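Local structure of predicted protein (Acinetobacter sp. RUH2624, 4MEA) at residues S39-I42 with V47-H50; I90-L95 with K113-A118. The protein hydrolyses epoxides as a Cif-type enzyme of the alpha/beta hydrolase fold, which is probably secreted and is classed as a virulence factor. One frame throughout, in Å; residues are numbered along the deposited sequence.

Contact 1: S39-I42 with V47-H50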
ATOM      1  N   SER A  39     -24.621  11.713  24.620  1.00 13.43           N
ATOM      2  CA  SER A  39     -24.527  10.715  23.564  1.00  9.12           C
ATOM      3  C   SER A  39     -25.924  10.322  23.096  1.00 14.07           C
ATOM      4  O   SER A  39     -26.779   9.971  23.904  1.00 13.89           O
ATOM      5  CB  SER A  39     -23.779   9.485  24.074  1.00 10.24           C
ATOM      6  OG  SER A  39     -23.818   8.434  23.129  1.00 11.20           O
ATOM      7  N   LYS A  40     -26.156  10.388  21.791  1.00  9.35           N
ATOM      8  CA  LYS A  40     -27.473  10.100  21.238  1.00 14.62           C
ATOM      9  C   LYS A  40     -27.350   9.364  19.920  1.00 17.92           C
ATOM     10  O   LYS A  40     -26.268   9.284  19.350  1.00 13.38           O
ATOM     11  CB  LYS A  40     -28.241  11.401  20.997  1.00 19.37           C
ATOM     12  CG  LYS A  40     -28.484  12.224  22.239  1.00 23.73           C
ATOM     13  CD  LYS A  40     -29.336  13.424  21.911  1.00 30.90           C
ATOM     14  CE  LYS A  40     -29.475  14.339  23.108  1.00 43.09           C
ATOM     15  NZ  LYS A  40     -30.446  15.439  22.837  1.00 51.26           N
ATOM     16  N   PHE A  41     -28.472   8.842  19.432  1.00 11.10           N
ATOM     17  CA  PHE A  41     -28.507   8.165  18.148  1.00 14.95           C
ATOM     18  C   PHE A  41     -29.632   8.733  17.291  1.00 22.52           C
ATOM     19  O   PHE A  41     -30.641   9.212  17.810  1.00 21.66           O
ATOM     20  CB  PHE A  41     -28.706   6.660  18.337  1.00 12.71           C
ATOM     21  CG  PHE A  41     -27.572   5.980  19.055  1.00 14.01           C
ATOM     22  CD1 PHE A  41     -26.604   5.289  18.346  1.00 14.18           C
ATOM     23  CD2 PHE A  41     -27.478   6.030  20.438  1.00 15.54           C
ATOM     24  CE1 PHE A  41     -25.557   4.650  19.003  1.00 16.44           C
ATOM     25  CE2 PHE A  41     -26.435   5.402  21.099  1.00 19.87           C
ATOM     26  CZ  PHE A  41     -25.474   4.706  20.378  1.00 17.33           C
ATOM     27  N   ILE A  42     -29.457   8.678  15.976  1.00 21.58           N
ATOM     28  CA  ILE A  42     -30.485   9.162  15.066  1.00 17.02           C
ATOM     29  C   ILE A  42     -30.483   8.401  13.749  1.00 21.91           C
ATOM     30  O   ILE A  42     -29.428   8.130  13.169  1.00 15.23           O
ATOM     31  CB  ILE A  42     -30.347  10.673  14.788  1.00 18.23           C
ATOM     32  CG1 ILE A  42     -31.585  11.181  14.042  1.00 22.15           C
ATOM     33  CG2 ILE A  42     -29.069  10.957  14.002  1.00 14.23           C
ATOM     34  CD1 ILE A  42     -31.655  12.678  13.907  1.00 26.05           C
ATOM     35  N   VAL A  47     -29.918   4.335   8.253  1.00 16.68           N
ATOM     36  CA  VAL A  47     -28.646   4.133   8.949  1.00 15.10           C
ATOM     37  C   VAL A  47     -28.721   4.819  10.303  1.00 16.72           C
ATOM     38  O   VAL A  47     -29.002   6.022  10.382  1.00  9.70           O
ATOM     39  CB  VAL A  47     -27.437   4.699   8.152  1.00 18.21           C
ATOM     40  CG1 VAL A  47     -26.136   4.541   8.949  1.00 13.93           C
ATOM     41  CG2 VAL A  47     -27.313   4.015   6.788  1.00 13.62           C
ATOM     42  N   LYS A  48     -28.496   4.052  11.371  1.00 16.55           N
ATOM     43  CA  LYS A  48     -28.484   4.623  12.712  1.00 14.47           C
ATOM     44  C   LYS A  48     -27.131   5.270  13.020  1.00 20.91           C
ATOM     45  O   LYS A  48     -26.108   4.581  13.166  1.00 15.69           O
ATOM     46  CB  LYS A  48     -28.833   3.577  13.773  1.00 11.69           C
ATOM     47  CG  LYS A  48     -29.120   4.204  15.142  1.00 18.64           C
ATOM     48  CD  LYS A  48     -29.586   3.177  16.156  1.00 27.64           C
ATOM     49  CE  LYS A  48     -30.988   2.678  15.834  1.00 32.60           C
ATOM     50  NZ  LYS A  48     -31.499   1.788  16.916  1.00 34.26           N
ATOM     51  N   LEU A  49     -27.128   6.595  13.105  1.00 11.79           N
ATOM     52  CA  LEU A  49     -25.902   7.329  13.411  1.00  8.19           C
ATOM     53  C   LEU A  49     -25.790   7.631  14.902  1.00 18.92           C
ATOM     54  O   LEU A  49     -26.778   7.980  15.561  1.00 14.72           O
ATOM     55  CB  LEU A  49     -25.848   8.644  12.625  1.00 11.04           C
ATOM     56  CG  LEU A  49     -25.923   8.603  11.097  1.00 16.33           C
ATOM     57  CD1 LEU A  49     -26.069  10.016  10.571  1.00 16.41           C
ATOM     58  CD2 LEU A  49     -24.702   7.929  10.484  1.00 16.18           C
ATOM     59  N   HIS A  50     -24.582   7.479  15.433  1.00 13.52           N
ATOM     60  CA  HIS A  50     -24.286   7.938  16.784  1.00 13.21           C
ATOM     61  C   HIS A  50     -23.697   9.345  16.712  1.00 14.99           C
ATOM     62  O   HIS A  50     -22.910   9.661  15.816  1.00 11.22           O
ATOM     63  CB  HIS A  50     -23.313   6.983  17.485  1.00 15.86           C
ATOM     64  CG  HIS A  50     -22.788   7.499  18.792  1.00 15.35           C
ATOM     65  ND1 HIS A  50     -21.464   7.837  18.982  1.00 11.81           N
ATOM     66  CD2 HIS A  50     -23.408   7.729  19.976  1.00  9.91           C
ATOM     67  CE1 HIS A  50     -21.291   8.251  20.225  1.00 17.02           C
ATOM     68  NE2 HIS A  50     -22.457   8.198  20.848  1.00 17.12           N
TER

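Contact 2: I90-L95 with K113-A118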
ATOM      1  N   ILE A  90     -20.498  13.764  14.920  1.00 10.01           N
ATOM      2  CA  ILE A  90     -21.190  12.572  14.455  1.00 12.75           C
ATOM      3  C   ILE A  90     -20.193  11.494  14.046  1.00 14.33           C
ATOM      4  O   ILE A  90     -19.194  11.785  13.381  1.00  9.99           O
ATOM      5  CB  ILE A  90     -22.075  12.911  13.227  1.00 13.22           C
ATOM      6  CG1 ILE A  90     -23.042  14.052  13.564  1.00 14.21           C
ATOM      7  CG2 ILE A  90     -22.815  11.665  12.732  1.00  9.59           C
ATOM      8  CD1 ILE A  90     -23.720  14.664  12.331  1.00  7.33           C
ATOM      9  N   ASP A  91     -20.470  10.252  14.442  1.00 11.74           N
ATOM     10  CA  ASP A  91     -19.716   9.097  13.961  1.00 12.99           C
ATOM     11  C   ASP A  91     -20.082   8.795  12.505  1.00 15.48           C
ATOM     12  O   ASP A  91     -21.258   8.611  12.188  1.00  9.95           O
ATOM     13  CB  ASP A  91     -20.015   7.857  14.813  1.00  8.66           C
ATOM     14  CG  ASP A  91     -19.320   7.887  16.154  1.00 11.62           C
ATOM     15  OD1 ASP A  91     -18.392   8.711  16.320  1.00  9.79           O
ATOM     16  OD2 ASP A  91     -19.689   7.072  17.037  1.00 13.84           O
ATOM     17  N   LEU A  92     -19.083   8.744  11.625  1.00 10.10           N
ATOM     18  CA  LEU A  92     -19.335   8.432  10.210  1.00  9.33           C
ATOM     19  C   LEU A  92     -20.115   7.137  10.065  1.00  7.21           C
ATOM     20  O   LEU A  92     -19.925   6.195  10.841  1.00 10.65           O
ATOM     21  CB  LEU A  92     -18.019   8.295   9.437  1.00  5.06           C
ATOM     22  CG  LEU A  92     -17.315   9.570   8.972  1.00 10.31           C
ATOM     23  CD1 LEU A  92     -15.953   9.230   8.333  1.00  8.12           C
ATOM     24  CD2 LEU A  92     -18.205  10.332   7.987  1.00  9.32           C
ATOM     25  N   PRO A  93     -20.976   7.069   9.046  1.00  9.92           N
ATOM     26  CA  PRO A  93     -21.700   5.822   8.780  1.00 13.10           C
ATOM     27  C   PRO A  93     -20.757   4.611   8.845  1.00 12.97           C
ATOM     28  O   PRO A  93     -19.699   4.603   8.206  1.00 11.85           O
ATOM     29  CB  PRO A  93     -22.223   6.026   7.358  1.00  8.49           C
ATOM     30  CG  PRO A  93     -22.408   7.521   7.245  1.00 13.98           C
ATOM     31  CD  PRO A  93     -21.243   8.106   8.034  1.00  9.34           C
ATOM     32  N   GLY A  94     -21.139   3.608   9.630  1.00  9.07           N
ATOM     33  CA  GLY A  94     -20.352   2.396   9.774  1.00  7.08           C
ATOM     34  C   GLY A  94     -19.288   2.433  10.858  1.00  8.08           C
ATOM     35  O   GLY A  94     -18.898   1.386  11.377  1.00 10.58           O
ATOM     36  N   LEU A  95     -18.813   3.631  11.198  1.00 11.97           N
ATOM     37  CA  LEU A  95     -17.702   3.788  12.136  1.00  7.73           C
ATOM     38  C   LEU A  95     -18.149   4.209  13.534  1.00 11.40           C
ATOM     39  O   LEU A  95     -19.293   4.624  13.735  1.00 10.76           O
ATOM     40  CB  LEU A  95     -16.690   4.793  11.580  1.00  6.93           C
ATOM     41  CG  LEU A  95     -16.187   4.422  10.184  1.00 12.68           C
ATOM     42  CD1 LEU A  95     -15.089   5.368   9.724  1.00  8.31           C
ATOM     43  CD2 LEU A  95     -15.703   2.970  10.176  1.00 12.81           C
ATOM     44  N   LYS A 113     -25.504  12.383   1.728  1.00 16.00           N
ATOM     45  CA  LYS A 113     -26.961  12.322   1.824  1.00 16.87           C
ATOM     46  C   LYS A 113     -27.400  11.848   3.212  1.00 16.84           C
ATOM     47  O   LYS A 113     -28.324  12.400   3.809  1.00 13.71           O
ATOM     48  CB  LYS A 113     -27.558  11.407   0.749  1.00 14.75           C
ATOM     49  CG  LYS A 113     -29.088  11.526   0.652  1.00 25.23           C
ATOM     50  CD  LYS A 113     -29.710  10.518  -0.303  1.00 35.96           C
ATOM     51  CE  LYS A 113     -30.249   9.301   0.449  1.00 49.40           C
ATOM     52  NZ  LYS A 113     -31.011   8.355  -0.427  1.00 49.09           N
ATOM     53  N   ILE A 114     -26.736  10.815   3.720  1.00  9.74           N
ATOM     54  CA  ILE A 114     -27.053  10.290   5.041  1.00 13.86           C
ATOM     55  C   ILE A 114     -26.768  11.329   6.125  1.00 13.75           C
ATOM     56  O   ILE A 114     -27.580  11.545   7.025  1.00 15.49           O
ATOM     57  CB  ILE A 114     -26.274   8.984   5.328  1.00 18.42           C
ATOM     58  CG1 ILE A 114     -26.796   7.849   4.434  1.00 13.85           C
ATOM     59  CG2 ILE A 114     -26.366   8.619   6.821  1.00 19.16           C
ATOM     60  CD1 ILE A 114     -25.790   6.732   4.195  1.00 10.85           C
ATOM     61  N   LEU A 115     -25.619  11.992   6.022  1.00 12.58           N
ATOM     62  CA  LEU A 115     -25.227  12.991   7.008  1.00 15.85           C
ATOM     63  C   LEU A 115     -26.122  14.232   7.025  1.00 17.93           C
ATOM     64  O   LEU A 115     -26.532  14.680   8.089  1.00 12.40           O
ATOM     65  CB  LEU A 115     -23.766  13.400   6.801  1.00 15.71           C
ATOM     66  CG  LEU A 115     -22.743  12.390   7.327  1.00 13.12           C
ATOM     67  CD1 LEU A 115     -21.340  12.699   6.794  1.00 10.41           C
ATOM     68  CD2 LEU A 115     -22.762  12.358   8.855  1.00 10.36           C
ATOM     69  N   ILE A 116     -26.417  14.794   5.857  1.00 12.03           N
ATOM     70  CA  ILE A 116     -27.173  16.048   5.809  1.00 11.63           C
ATOM     71  C   ILE A 116     -28.554  15.895   6.458  1.00 15.14           C
ATOM     72  O   ILE A 116     -29.023  16.792   7.156  1.00 20.65           O
ATOM     73  CB  ILE A 116     -27.294  16.606   4.366  1.00 14.37           C
ATOM     74  CG1 ILE A 116     -27.853  18.033   4.383  1.00 18.96           C
ATOM     75  CG2 ILE A 116     -28.149  15.689   3.490  1.00 11.88           C
ATOM     76  CD1 ILE A 116     -27.037  18.998   5.212  1.00 18.69           C
ATOM     77  N   GLY A 117     -29.181  14.742   6.254  1.00 16.13           N
ATOM     78  CA  GLY A 117     -30.483  14.478   6.833  1.00 17.05           C
ATOM     79  C   GLY A 117     -30.460  14.553   8.348  1.00 22.68           C
ATOM     80  O   GLY A 117     -31.363  15.118   8.966  1.00 16.04           O
ATOM     81  N   ALA A 118     -29.420  13.983   8.949  1.00 17.89           N
ATOM     82  CA  ALA A 118     -29.308  13.949  10.403  1.00 17.63           C
ATOM     83  C   ALA A 118     -28.952  15.327  10.927  1.00 13.96           C
ATOM     84  O   ALA A 118     -29.513  15.792  11.919  1.00 16.82           O
ATOM     85  CB  ALA A 118     -28.253  12.925  10.831  1.00 20.66           C
TER

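Contact 1: S39-I42 with V47-H50
S39 OG is hydrogen-bonded to H50 NE2 at 2.7 Å, approaching the edge of the imidazole close to its plane. H50 reaches back along the neighbouring strand because its CG stands anti to the backbone N (chi1 171°). The same torsion carries the ring past F41, whose phenyl has H50 CD2 over one face, displaced toward the rim. The two planes are inclined by 46°, so this is an oblique pair rather than a stack, with its nearest ring atoms, F41 CZ and H50 CD2, 3.7 Å apart. F41 and H50 form a non-hydrogen-bonded antiparallel pair. One residue on, I42 and L49 form the hydrogen-bonded pair: I42 N to L49 O and L49 N to I42 O each measure 2.8 Å. Their side chains also meet, I42 CG2 lying 4.2 Å from L49 CB. Behind I42 and L49 lies helix 108-123, where both touch A118; on the other face W71 meets the H50 ring, and Y33 OH adds a weak bond to S39 OG. Joined by the short link between I42 and V47, the paired strands 37-44 and 47-54 make a beta hairpin at the antiparallel margin of the alpha/beta hydrolase sheet.

Contact 2: I90-L95 with K113-A118
L115 points its forked end at I90 and L92 because its CG lies anti to the carbonyl carbon (chi1 -78°), which turns the isobutyl group from the helix toward the loop. I90 CG2 in the loop segment and I114 CG2 on the helix each stand anti to their own backbone N, and each of these methyls is the atom that makes its residue's contact. The setting is a beta-alpha-beta crossover of the alpha/beta hydrolase fold: strand 87-90 runs out through residues 90-95, and helix 108-123 returns the chain to the parallel strand 128-133. The two methyls of L115 divide the work. CD2 lies 3.9 Å from I90 CG2, the two side chains passing alongside one another, head to tail, while CD1 meets L92 CD2 at 4.1 Å, where the side chains cross at a slant. Backbones stay well separated, with 8.1 Å between L92 CA and L115 CA, and no hydrogen bond links the segments; the contact is apolar, and all five touching residues are buried. L92-L95 forms a type II turn closed by L95 N and L92 O at 2.8 Å. P93 and G94 occupy its two central positions, and G94, with phi 88° and psi -26°, has the backbone shape expected of glycine there. Polar atoms of the turn are engaged from outside: L92 N bonds to H65 NE2, P93 O to Y242 OH, and G94 O to K235 NZ. On the helix side, I114 O receives S44 OG, and L49 touches both P93 and I114. P93, the first central residue of the turn, has its CB directed at the helix, and its CG lies 4.1 Å from I114 CG2.

Overall arrangement
The hairpin of contact 1 is complete in sequence before residues 90-95 begin contact 2, yet their centres are only about 8 Å apart; both sit to one side of the centre of the chain. Strand 47-54 joins them: it pairs with strand 37-44 at one margin of the mixed sheet and with strand 87-90 on its other flank, so the hairpin borders the crossover. A probable hydrogen bond between H50 ND1 and D91 OD2, 2.7 Å long, fastens this antiparallel edge to the parallel core of the hydrolase sheet. On the face carrying I42 and L49, both residues pack on A118, L49 CD1 lying 3.6 Å from A118 CB, which ties the hairpin to helix 108-123.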